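Local coordinates for glycoside hydrolase family 16 protein (Bacteroides ovatus, PDB 7KR6) that probably acts as an endo-glucanase of glycoside hydrolase family 16, hydrolysing internal linkages of mixed-linkage beta-glucan, at residues H71-K76 with V82-A87; V165-H170 with L208-D213; G194-Y199 with N263-W268; F220-S223 with Y227-D230. The protein carries 1 engineered substitution. All blocks are in the same frame, centred on the assembly; numbering follows the deposited sequence.

Interaction 1 (H71-K76 with V82-A87); sequences HVSVGK and VLILTA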
loop_
_atom_site.group_PDB
_atom_site.type_symbol
_atom_site.label_atom_id
_atom_site.label_comp_id
_atom_site.label_asym_id
_atom_site.label_seq_id
_atom_site.Cartn_x
_atom_site.Cartn_y
_atom_site.Cartn_z
ATOM N N HIS A 71 10.181 -8.447 27.347
ATOM C CA HIS A 71 10.692 -7.429 26.407
ATOM C C HIS A 71 9.839 -6.169 26.460
ATOM O O HIS A 71 9.934 -5.330 25.527
ATOM C CB HIS A 71 10.865 -8.086 25.040
ATOM C CG HIS A 71 12.050 -8.993 25.043
ATOM N ND1 HIS A 71 11.987 -10.311 25.524
ATOM C CD2 HIS A 71 13.333 -8.792 24.662
ATOM C CE1 HIS A 71 13.187 -10.880 25.419
ATOM N NE2 HIS A 71 14.024 -9.972 24.904
ATOM N N VAL A 72 8.985 -6.053 27.469
ATOM C CA VAL A 72 8.268 -4.803 27.803
ATOM C C VAL A 72 8.749 -4.397 29.194
ATOM O O VAL A 72 8.662 -5.240 30.133
ATOM C CB VAL A 72 6.743 -4.987 27.766
ATOM C CG1 VAL A 72 6.063 -3.665 28.041
ATOM C CG2 VAL A 72 6.275 -5.580 26.435
ATOM N N SER A 73 9.170 -3.142 29.334
ATOM C CA SER A 73 9.574 -2.615 30.653
ATOM C C SER A 73 9.281 -1.126 30.752
ATOM O O SER A 73 9.041 -0.446 29.712
ATOM C CB SER A 73 11.014 -2.956 30.953
ATOM O OG SER A 73 11.886 -2.182 30.164
ATOM N N VAL A 74 9.269 -0.608 31.982
ATOM C CA VAL A 74 9.248 0.846 32.243
ATOM C C VAL A 74 10.568 1.215 32.925
ATOM O O VAL A 74 10.952 0.509 33.897
ATOM C CB VAL A 74 8.001 1.271 33.049
ATOM C CG1 VAL A 74 8.133 2.699 33.528
ATOM C CG2 VAL A 74 6.742 1.127 32.201
ATOM N N GLY A 75 11.272 2.219 32.417
ATOM C CA GLY A 75 12.636 2.509 32.897
ATOM C C GLY A 75 13.055 3.915 32.604
ATOM O O GLY A 75 12.249 4.716 32.139
ATOM N N LYS A 76 14.317 4.218 32.874
ATOM C CA LYS A 76 14.828 5.586 32.716
ATOM C C LYS A 76 15.395 5.703 31.304
ATOM O O LYS A 76 15.988 4.715 30.817
ATOM C CB LYS A 76 15.902 5.858 33.778
ATOM N N VAL A 82 10.025 6.153 30.946
ATOM C CA VAL A 82 9.453 5.788 29.607
ATOM C C VAL A 82 9.052 4.318 29.585
ATOM O O VAL A 82 9.643 3.447 30.259
ATOM C CB VAL A 82 10.474 6.097 28.485
ATOM C CG1 VAL A 82 10.890 7.540 28.529
ATOM C CG2 VAL A 82 11.670 5.179 28.562
ATOM N N LEU A 83 8.099 4.002 28.737
ATOM C CA LEU A 83 7.835 2.612 28.336
ATOM C C LEU A 83 8.949 2.177 27.362
ATOM O O LEU A 83 9.222 2.897 26.405
ATOM C CB LEU A 83 6.443 2.520 27.686
ATOM C CG LEU A 83 6.059 1.155 27.112
ATOM C CD1 LEU A 83 5.779 0.139 28.211
ATOM C CD2 LEU A 83 4.852 1.325 26.182
ATOM N N ILE A 84 9.483 0.974 27.554
ATOM C CA ILE A 84 10.587 0.439 26.707
ATOM C C ILE A 84 10.129 -0.862 26.083
ATOM O O ILE A 84 9.851 -1.857 26.780
ATOM C CB ILE A 84 11.890 0.259 27.504
ATOM C CG1 ILE A 84 12.250 1.507 28.297
ATOM C CG2 ILE A 84 13.025 -0.156 26.588
ATOM C CD1 ILE A 84 13.384 1.276 29.268
ATOM N N LEU A 85 10.029 -0.877 24.754
ATOM C CA LEU A 85 9.905 -2.134 24.007
ATOM C C LEU A 85 11.287 -2.500 23.451
ATOM O O LEU A 85 11.856 -1.699 22.652
ATOM C CB LEU A 85 8.892 -1.975 22.874
ATOM C CG LEU A 85 7.550 -1.377 23.288
ATOM C CD1 LEU A 85 6.661 -1.156 22.084
ATOM C CD2 LEU A 85 6.835 -2.241 24.330
ATOM N N THR A 86 11.757 -3.679 23.818
ATOM C CA THR A 86 13.129 -4.130 23.466
ATOM C C THR A 86 13.080 -5.296 22.504
ATOM O O THR A 86 12.530 -6.344 22.814
ATOM C CB THR A 86 13.903 -4.549 24.718
ATOM O OG1 THR A 86 13.918 -3.411 25.586
ATOM C CG2 THR A 86 15.299 -5.008 24.328
ATOM N N ALA A 87 13.689 -5.117 21.332
ATOM C CA ALA A 87 13.891 -6.200 20.359
ATOM C C ALA A 87 15.303 -6.766 20.569
ATOM O O ALA A 87 16.230 -5.983 20.760
ATOM C CB ALA A 87 13.718 -5.688 18.968
HETATM O O HOH W 1 11.901 -3.547 27.609
#
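S73 and I84 grip each other as a hydrogen-bonded antiparallel pair: I84 N donates to S73 O over a short 2.6 Å, and S73 N returns a bond to I84 O at 2.9 Å. G75 and V82 exchange the same two bonds further along, and at the other end T86 N donates almost straight to H71 O at 3.0 Å (174°). In the non-hydrogen-bonded pair V74-L83 the V74 CA-H leans on the neighbouring V82 O, 3.3 Å away. The two strands form the hairpin 72-77/80-90 of the family 16 beta sandwich, strongly twisted, with segment directions 134° apart. Beneath it V72, V74, L83 and L85 share one face. V72 sets CG1 anti to its backbone N (chi1 -177°), where it meets L83 CD1 at 3.8 Å, while CG2 lies beside L85 CD2 at 4.0 Å; F45, I99 and F236 continue this apolar layer. On the other face I84 CD1 rests against G75 CA, 3.9 Å away. A water there is bonded to S73 OG and donates to I84 O and T86 OG1, giving I84 O a second donor. T86 OG1 is also bonded to N263 of strand 261-271. The H71 ring turns an edge to T86 O, with CD2 3.2 Å from that oxygen, and its rotation is fixed by D68 at ND1 and E88 at NE2.

Interaction 2 (V165-H170 with L208-D213); sequences VNTAIH and LTISID. With G2F (2-deoxy-2-fluoro-alpha-D-glucopyranose), chain C.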
loop_
_atom_site.group_PDB
_atom_site.type_symbol
_atom_site.label_atom_id
_atom_site.label_comp_id
_atom_site.label_asym_id
_atom_site.label_seq_id
_atom_site.Cartn_x
_atom_site.Cartn_y
_atom_site.Cartn_z
ATOM N N VAL A 165 7.316 7.464 6.598
ATOM C CA VAL A 165 6.239 7.054 7.511
ATOM C C VAL A 165 5.092 6.495 6.684
ATOM O O VAL A 165 4.752 7.051 5.630
ATOM C CB VAL A 165 5.754 8.224 8.369
ATOM C CG1 VAL A 165 4.589 7.803 9.232
ATOM C CG2 VAL A 165 6.877 8.773 9.224
ATOM N N ASN A 166 4.468 5.475 7.232
ATOM C CA ASN A 166 3.285 4.820 6.659
ATOM C C ASN A 166 2.130 5.028 7.629
ATOM O O ASN A 166 2.354 4.896 8.830
ATOM C CB ASN A 166 3.615 3.351 6.432
ATOM C CG ASN A 166 4.320 3.167 5.093
ATOM O OD1 ASN A 166 5.530 3.474 4.934
ATOM N ND2 ASN A 166 3.550 2.714 4.111
ATOM N N THR A 167 0.988 5.393 7.132
ATOM C CA THR A 167 -0.239 5.438 7.957
ATOM C C THR A 167 -1.319 4.687 7.171
ATOM O O THR A 167 -1.278 4.676 5.917
ATOM C CB THR A 167 -0.571 6.881 8.312
ATOM O OG1 THR A 167 -1.735 6.873 9.152
ATOM C CG2 THR A 167 -0.873 7.710 7.084
ATOM N N ALA A 168 -2.285 4.070 7.839
ATOM C CA ALA A 168 -3.219 3.183 7.157
ATOM C C ALA A 168 -4.501 3.015 7.969
ATOM O O ALA A 168 -4.450 3.134 9.202
ATOM C CB ALA A 168 -2.643 1.829 6.862
ATOM N N ILE A 169 -5.565 2.638 7.279
ATOM C CA ILE A 169 -6.773 2.101 7.946
ATOM C C ILE A 169 -7.095 0.762 7.300
ATOM O O ILE A 169 -6.967 0.601 6.065
ATOM C CB ILE A 169 -7.978 3.081 7.973
ATOM C CG1 ILE A 169 -8.352 3.631 6.590
ATOM C CG2 ILE A 169 -7.745 4.214 8.967
ATOM C CD1 ILE A 169 -9.648 4.444 6.583
ATOM N N HIS A 170 -7.558 -0.181 8.107
ATOM C CA HIS A 170 -8.003 -1.514 7.671
ATOM C C HIS A 170 -9.411 -1.760 8.227
ATOM O O HIS A 170 -9.672 -1.399 9.365
ATOM C CB HIS A 170 -7.069 -2.590 8.177
ATOM C CG HIS A 170 -5.645 -2.445 7.772
ATOM N ND1 HIS A 170 -5.053 -3.312 6.865
ATOM C CD2 HIS A 170 -4.703 -1.580 8.178
ATOM C CE1 HIS A 170 -3.790 -2.976 6.746
ATOM N NE2 HIS A 170 -3.536 -1.923 7.536
ATOM N N LEU A 208 -10.015 11.249 9.987
ATOM C CA LEU A 208 -8.857 10.830 10.795
ATOM C C LEU A 208 -7.659 11.612 10.262
ATOM O O LEU A 208 -7.363 11.449 9.074
ATOM C CB LEU A 208 -8.650 9.329 10.607
ATOM C CG LEU A 208 -9.723 8.441 11.218
ATOM C CD1 LEU A 208 -9.489 7.014 10.786
ATOM C CD2 LEU A 208 -9.747 8.535 12.743
ATOM N N THR A 209 -7.042 12.465 11.070
ATOM C CA THR A 209 -5.905 13.280 10.605
ATOM C C THR A 209 -4.709 12.954 11.456
ATOM O O THR A 209 -4.765 13.122 12.685
ATOM C CB THR A 209 -6.211 14.768 10.648
ATOM O OG1 THR A 209 -7.288 14.963 9.756
ATOM C CG2 THR A 209 -4.983 15.598 10.311
ATOM N N ILE A 210 -3.641 12.476 10.824
ATOM C CA ILE A 210 -2.355 12.178 11.459
ATOM C C ILE A 210 -1.427 13.392 11.363
ATOM O O ILE A 210 -1.310 13.952 10.253
ATOM C CB ILE A 210 -1.733 10.902 10.832
ATOM C CG1 ILE A 210 -2.569 9.634 11.084
ATOM C CG2 ILE A 210 -0.362 10.721 11.401
ATOM C CD1 ILE A 210 -3.723 9.438 10.150
ATOM N N SER A 211 -0.826 13.761 12.493
ATOM C CA SER A 211 0.240 14.785 12.569
ATOM C C SER A 211 1.516 14.203 13.162
ATOM O O SER A 211 1.457 13.297 14.023
ATOM C CB SER A 211 -0.219 16.040 13.331
ATOM O OG SER A 211 -1.405 16.602 12.780
ATOM N N ILE A 212 2.659 14.786 12.780
ATOM C CA ILE A 212 3.980 14.395 13.287
ATOM C C ILE A 212 4.678 15.707 13.646
ATOM O O ILE A 212 4.827 16.560 12.757
ATOM C CB ILE A 212 4.764 13.519 12.279
ATOM C CG1 ILE A 212 3.967 12.259 11.924
ATOM C CG2 ILE A 212 6.128 13.165 12.811
ATOM C CD1 ILE A 212 4.482 11.531 10.707
ATOM N N ASP A 213 4.998 15.831 14.917
ATOM C CA ASP A 213 5.535 17.073 15.502
ATOM C C ASP A 213 4.677 18.260 15.084
ATOM O O ASP A 213 5.235 19.300 14.658
ATOM C CB ASP A 213 6.991 17.230 15.094
ATOM C CG ASP A 213 7.947 16.257 15.756
ATOM O OD1 ASP A 213 7.648 15.815 16.853
ATOM O OD2 ASP A 213 9.021 16.006 15.170
HETATM C C1 G2F C . -2.181 -2.567 10.952
HETATM C C2 G2F C . -2.108 -3.963 10.435
HETATM C C3 G2F C . -1.610 -4.925 11.493
HETATM C C4 G2F C . -0.245 -4.459 11.935
HETATM C C5 G2F C . -0.430 -3.025 12.521
HETATM C C6 G2F C . 0.791 -2.369 13.121
HETATM O O3 G2F C . -1.587 -6.252 10.980
HETATM O O4 G2F C . 0.266 -5.426 12.919
HETATM O O5 G2F C . -0.958 -2.105 11.544
HETATM O O6 G2F C . 1.917 -2.441 12.169
HETATM F F2 G2F C . -3.377 -4.309 9.878
#
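T167 and I210 meet in the interior of the family 16 beta sandwich, where strands 164-171 and 207-212 pass each other from facing layers. Their short segments run nearly antiparallel (161°) with axes 9.4 Å apart, too far for backbone pairing, so side chains alone make the contact. From I210 the chain can be followed inward. CB still stands 4.4 Å from T167 OG1; CG1, anti to the carbonyl carbon (chi1 -64°), closes to 3.5 Å from that oxygen; and CD1 ends 3.4 Å from it, the two side chains overlapping side by side but pointing opposite ways. The T167 hydroxyl is thus buried against a methyl group, and its polar need is met on its own side of the sandwich by D146 O. To one side of this pair V165 and I212 reach tip to tip, with I212 CD1 set against both valine methyls, 3.9 Å from V165 CG2. To the other, I169 and L208 cross at a slant, I169 CG2 touching L208 CD1 at 3.8 Å, and F228 and I222 extend the apolar layer. On the opposite face of strand 164-171, H170 contributes to the glycan pocket. A hydrogen bond between H170 ND1 and H178 NE2 steadies the ring, and the bound 2-deoxy-2-fluoroglucose is itself hydrogen-bonded by N61. The F2 atom of this sugar sits over the centre of the H170 ring, 3.3 Å above its plane.

Interaction 3 (G194-Y199 with N263-W268); sequences GNYHTY and NMYIDW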
loop_
_atom_site.group_PDB
_atom_site.type_symbol
_atom_site.label_atom_id
_atom_site.label_comp_id
_atom_site.label_asym_id
_atom_site.label_seq_id
_atom_site.Cartn_x
_atom_site.Cartn_y
_atom_site.Cartn_z
ATOM N N GLY A 194 17.597 9.872 17.683
ATOM C CA GLY A 194 17.895 9.889 19.132
ATOM C C GLY A 194 17.051 10.888 19.913
ATOM O O GLY A 194 17.379 11.101 21.094
ATOM N N ASN A 195 15.999 11.447 19.314
ATOM C CA ASN A 195 15.074 12.377 20.004
ATOM C C ASN A 195 13.649 11.817 19.969
ATOM O O ASN A 195 13.348 10.947 19.126
ATOM C CB ASN A 195 15.079 13.776 19.409
ATOM C CG ASN A 195 16.424 14.468 19.561
ATOM O OD1 ASN A 195 16.898 15.078 18.615
ATOM N ND2 ASN A 195 17.035 14.366 20.735
ATOM N N TYR A 196 12.829 12.314 20.878
ATOM C CA TYR A 196 11.385 11.981 20.938
ATOM C C TYR A 196 10.663 12.872 19.948
ATOM O O TYR A 196 11.018 14.048 19.761
ATOM C CB TYR A 196 10.856 12.157 22.363
ATOM C CG TYR A 196 11.358 11.080 23.285
ATOM C CD1 TYR A 196 12.639 11.123 23.832
ATOM C CD2 TYR A 196 10.565 10.005 23.622
ATOM C CE1 TYR A 196 13.089 10.117 24.676
ATOM C CE2 TYR A 196 11.046 8.939 24.382
ATOM C CZ TYR A 196 12.298 9.027 24.970
ATOM O OH TYR A 196 12.763 8.023 25.754
ATOM N N HIS A 197 9.648 12.312 19.296
ATOM C CA HIS A 197 8.755 13.040 18.366
ATOM C C HIS A 197 7.299 12.746 18.741
ATOM O O HIS A 197 7.022 11.689 19.316
ATOM C CB HIS A 197 9.060 12.676 16.904
ATOM C CG HIS A 197 10.470 12.978 16.509
ATOM N ND1 HIS A 197 10.830 14.182 15.939
ATOM C CD2 HIS A 197 11.591 12.239 16.634
ATOM C CE1 HIS A 197 12.135 14.173 15.728
ATOM N NE2 HIS A 197 12.640 13.005 16.166
ATOM N N THR A 198 6.429 13.689 18.480
ATOM C CA THR A 198 5.018 13.593 18.879
ATOM C C THR A 198 4.232 13.095 17.664
ATOM O O THR A 198 4.297 13.735 16.576
ATOM C CB THR A 198 4.466 14.929 19.363
ATOM O OG1 THR A 198 5.253 15.243 20.516
ATOM C CG2 THR A 198 3.011 14.832 19.755
ATOM N N TYR A 199 3.493 12.020 17.856
ATOM C CA TYR A 199 2.606 11.414 16.842
ATOM C C TYR A 199 1.187 11.676 17.346
ATOM O O TYR A 199 0.900 11.253 18.457
ATOM C CB TYR A 199 2.937 9.922 16.656
ATOM C CG TYR A 199 4.368 9.727 16.213
ATOM C CD1 TYR A 199 4.652 9.779 14.875
ATOM C CD2 TYR A 199 5.424 9.593 17.107
ATOM C CE1 TYR A 199 5.944 9.668 14.409
ATOM C CE2 TYR A 199 6.738 9.504 16.663
ATOM C CZ TYR A 199 6.986 9.528 15.303
ATOM O OH TYR A 199 8.261 9.404 14.810
ATOM N N ASN A 263 15.925 -0.668 21.344
ATOM C CA ASN A 263 14.770 -0.155 22.120
ATOM C C ASN A 263 13.926 0.821 21.315
ATOM O O ASN A 263 14.440 1.629 20.542
ATOM C CB ASN A 263 15.233 0.601 23.348
ATOM C CG ASN A 263 15.831 -0.310 24.399
ATOM O OD1 ASN A 263 15.561 -1.510 24.408
ATOM N ND2 ASN A 263 16.613 0.278 25.300
ATOM N N MET A 264 12.623 0.717 21.500
ATOM C CA MET A 264 11.661 1.775 21.155
ATOM C C MET A 264 11.146 2.334 22.486
ATOM O O MET A 264 10.838 1.542 23.364
ATOM C CB MET A 264 10.532 1.154 20.344
ATOM C CG MET A 264 9.317 1.992 20.170
ATOM S SD MET A 264 8.114 1.042 19.165
ATOM C CE MET A 264 6.763 2.188 19.042
ATOM N N TYR A 265 11.090 3.648 22.609
ATOM C CA TYR A 265 10.745 4.345 23.871
ATOM C C TYR A 265 9.491 5.193 23.700
ATOM O O TYR A 265 9.381 6.015 22.757
ATOM C CB TYR A 265 11.879 5.277 24.275
ATOM C CG TYR A 265 13.246 4.652 24.430
ATOM C CD1 TYR A 265 13.640 4.090 25.626
ATOM C CD2 TYR A 265 14.177 4.686 23.399
ATOM C CE1 TYR A 265 14.903 3.546 25.785
ATOM C CE2 TYR A 265 15.443 4.148 23.546
ATOM C CZ TYR A 265 15.823 3.622 24.764
ATOM O OH TYR A 265 17.073 3.081 24.911
ATOM N N ILE A 266 8.536 5.067 24.639
ATOM C CA ILE A 266 7.308 5.910 24.674
ATOM C C ILE A 266 7.331 6.680 26.007
ATOM O O ILE A 266 7.264 6.045 27.069
ATOM C CB ILE A 266 6.009 5.111 24.469
ATOM C CG1 ILE A 266 6.006 4.280 23.180
ATOM C CG2 ILE A 266 4.831 6.048 24.449
ATOM C CD1 ILE A 266 6.677 2.929 23.261
ATOM N N ASP A 267 7.489 7.985 25.909
ATOM C CA ASP A 267 7.635 8.846 27.125
ATOM C C ASP A 267 6.258 9.027 27.743
ATOM O O ASP A 267 6.161 9.081 28.999
ATOM C CB ASP A 267 8.194 10.209 26.769
ATOM C CG ASP A 267 8.637 11.049 27.958
ATOM O OD1 ASP A 267 8.585 10.511 29.084
ATOM O OD2 ASP A 267 9.035 12.195 27.734
ATOM N N TRP A 268 5.236 9.121 26.917
ATOM C CA TRP A 268 3.861 9.417 27.397
ATOM C C TRP A 268 2.886 9.201 26.256
ATOM O O TRP A 268 3.268 9.218 25.076
ATOM C CB TRP A 268 3.723 10.834 27.995
ATOM C CG TRP A 268 4.191 11.975 27.150
ATOM C CD1 TRP A 268 5.356 12.680 27.315
ATOM C CD2 TRP A 268 3.518 12.591 26.044
ATOM N NE1 TRP A 268 5.434 13.681 26.399
ATOM C CE2 TRP A 268 4.311 13.674 25.627
ATOM C CE3 TRP A 268 2.303 12.362 25.391
ATOM C CZ2 TRP A 268 3.979 14.493 24.554
ATOM C CZ3 TRP A 268 1.970 13.167 24.323
ATOM C CH2 TRP A 268 2.798 14.209 23.908
#
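Y196 and D267 bring the two backbones nearest, yet their CA atoms remain 7.9 Å apart, because strand 112-117 lies between the segments. H197 and Y199 pair with it on one flank and Y265 on the other. The contact therefore joins second neighbours in a sheet of the family 16 beta sandwich, with side chains bridging the intervening strand on the protein's surface. Y196 does most of the work. Its ring reaches across the root of Y265 at about a right angle, putting Y196 OH 3.2 Å from Y265 CB and Y196 CE2 3.7 Å from Y265 O. The tyrosine hydroxyl is bonded to D77, so the phenol is held at its far end by the neighbouring hairpin. D267 CB packs against the same ring, 3.9 Å from Y196 CE2, with the carboxylate plane 54° from that of the ring. Farther along, W268 brings CH2 of its indole to 4.2 Å from T198 CG2, a looser touch; the indole also takes part in a cation-pi contact with K270. Beyond its CB, the Y265 side chain leads away from Y196. At its far end Y265 OH accepts from N263 ND2 at 2.9 Å, a nearly straight bond lying within 2° of the asparagine amide plane.

Interaction 4 (F220-S223 with Y227-D230); sequences FDIS and YFHD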
loop_
_atom_site.group_PDB
_atom_site.type_symbol
_atom_site.label_atom_id
_atom_site.label_comp_id
_atom_site.label_asym_id
_atom_site.label_seq_id
_atom_site.Cartn_x
_atom_site.Cartn_y
_atom_site.Cartn_z
ATOM N N PHE A 220 -7.565 10.694 6.357
ATOM C CA PHE A 220 -8.514 9.710 5.804
ATOM C C PHE A 220 -9.934 10.209 6.055
ATOM O O PHE A 220 -10.279 10.575 7.179
ATOM C CB PHE A 220 -8.321 8.340 6.445
ATOM C CG PHE A 220 -6.966 7.717 6.287
ATOM C CD1 PHE A 220 -6.644 7.075 5.104
ATOM C CD2 PHE A 220 -6.060 7.724 7.323
ATOM C CE1 PHE A 220 -5.423 6.459 4.940
ATOM C CE2 PHE A 220 -4.830 7.105 7.157
ATOM C CZ PHE A 220 -4.535 6.458 5.982
ATOM N N ASP A 221 -10.750 10.153 5.015
ATOM C CA ASP A 221 -12.212 10.413 5.070
ATOM C C ASP A 221 -12.900 9.177 5.627
ATOM O O ASP A 221 -12.835 8.133 4.989
ATOM C CB ASP A 221 -12.728 10.739 3.689
ATOM C CG ASP A 221 -14.226 10.971 3.603
ATOM O OD1 ASP A 221 -14.895 11.003 4.632
ATOM O OD2 ASP A 221 -14.664 11.211 2.476
ATOM N N ILE A 222 -13.566 9.293 6.767
ATOM C CA ILE A 222 -14.312 8.137 7.339
ATOM C C ILE A 222 -15.804 8.443 7.422
ATOM O O ILE A 222 -16.482 7.654 8.116
ATOM C CB ILE A 222 -13.754 7.772 8.723
ATOM C CG1 ILE A 222 -13.747 8.940 9.729
ATOM C CG2 ILE A 222 -12.362 7.137 8.582
ATOM C CD1 ILE A 222 -13.667 8.542 11.190
ATOM N N SER A 223 -16.243 9.561 6.861
ATOM C CA SER A 223 -17.670 9.999 6.937
ATOM C C SER A 223 -18.604 8.835 6.638
ATOM O O SER A 223 -19.611 8.692 7.382
ATOM C CB SER A 223 -17.934 11.191 6.029
ATOM O OG SER A 223 -17.617 10.866 4.691
ATOM N N TYR A 227 -16.698 1.545 10.106
ATOM C CA TYR A 227 -15.764 0.888 11.046
ATOM C C TYR A 227 -15.034 1.855 12.002
ATOM O O TYR A 227 -14.271 1.330 12.881
ATOM C CB TYR A 227 -14.787 0.042 10.246
ATOM C CG TYR A 227 -15.462 -1.149 9.614
ATOM C CD1 TYR A 227 -16.079 -1.064 8.374
ATOM C CD2 TYR A 227 -15.554 -2.332 10.326
ATOM C CE1 TYR A 227 -16.735 -2.164 7.837
ATOM C CE2 TYR A 227 -16.209 -3.442 9.811
ATOM C CZ TYR A 227 -16.814 -3.348 8.565
ATOM O OH TYR A 227 -17.481 -4.427 8.058
ATOM N N PHE A 228 -15.246 3.184 11.905
ATOM C CA PHE A 228 -14.444 4.153 12.693
ATOM C C PHE A 228 -15.284 5.110 13.514
ATOM O O PHE A 228 -14.957 6.285 13.660
ATOM C CB PHE A 228 -13.480 4.857 11.731
ATOM C CG PHE A 228 -12.559 3.853 11.083
ATOM C CD1 PHE A 228 -11.473 3.344 11.786
ATOM C CD2 PHE A 228 -12.812 3.378 9.802
ATOM C CE1 PHE A 228 -10.666 2.368 11.207
ATOM C CE2 PHE A 228 -12.019 2.384 9.253
ATOM C CZ PHE A 228 -10.933 1.896 9.952
ATOM N N HIS A 229 -16.327 4.558 14.173
ATOM C CA HIS A 229 -17.353 5.370 14.881
ATOM C C HIS A 229 -17.759 4.712 16.207
ATOM O O HIS A 229 -18.903 4.969 16.681
ATOM C CB HIS A 229 -18.544 5.638 13.973
ATOM C CG HIS A 229 -18.129 6.344 12.729
ATOM N ND1 HIS A 229 -17.881 7.701 12.672
ATOM C CD2 HIS A 229 -17.862 5.844 11.514
ATOM C CE1 HIS A 229 -17.478 8.000 11.448
ATOM N NE2 HIS A 229 -17.478 6.884 10.714
ATOM N N ASP A 230 -16.843 3.963 16.804
ATOM C CA ASP A 230 -17.055 3.268 18.093
ATOM C C ASP A 230 -15.735 3.355 18.852
ATOM O O ASP A 230 -14.751 3.753 18.242
ATOM C CB ASP A 230 -17.556 1.846 17.837
ATOM C CG ASP A 230 -18.984 1.802 17.293
ATOM O OD1 ASP A 230 -19.941 2.091 18.069
ATOM O OD2 ASP A 230 -19.162 1.460 16.113
#
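The loop leading from strand 215-221 to strand 232-240 doubles back on itself, and H229 pins it to I222, just past the end of strand 215-221. H229 NE2 donates to I222 O at 2.9 Å. The oxygen lies at the edge of the imidazole, 3° out of its plane, whereas the donor stands 31° off the carbonyl plane. ND1 is bonded to the hydroxyl of Y109, so both nitrogens fix the ring's rotation. Beside this bond I222 packs crosswise on F228. With CG1 between the backbone N and carbonyl carbon (chi1 56°), CG2 faces the root of the phenylalanine, 4.0 Å from F228 CB, and CD1 touches the same CB at 3.7 Å. CD1 also lies 3.6 Å from F228 O, an oxygen bonded to the indole of W203. The F228 ring itself turns inward to I169 of the sandwich interior. D221 shapes the turn on the I222 side: its OD1 takes two bonds from S223, one from OG at 2.7 Å and one from the backbone N at 3.0 Å. That bond to the amide two residues on is the defining feature of an Asx turn, here placed where the strand gives way to loop.

In the fold
From the N terminus, interaction 1 comes first and closes a short hairpin, complete before the others begin. Interactions 2 and 3 cross: 165-170 opens, 194-199 follows, 208-213 closes the first, and 263-268 closes the second near the C terminus. Interaction 4 closes a tight local loop within the long span of interaction 3. Strand 261-271, which carries 263-268, pairs with the starting hairpin, where L83 N bonds I266 O. D213 bonds both H197 and T198, joining interactions 2 and 3, while L208 pairs with F220 and leads into interaction 4. Interactions 1 and 2 lie on opposite sides of the chain's centre, about 24 Å apart between centres, linked through interaction 3.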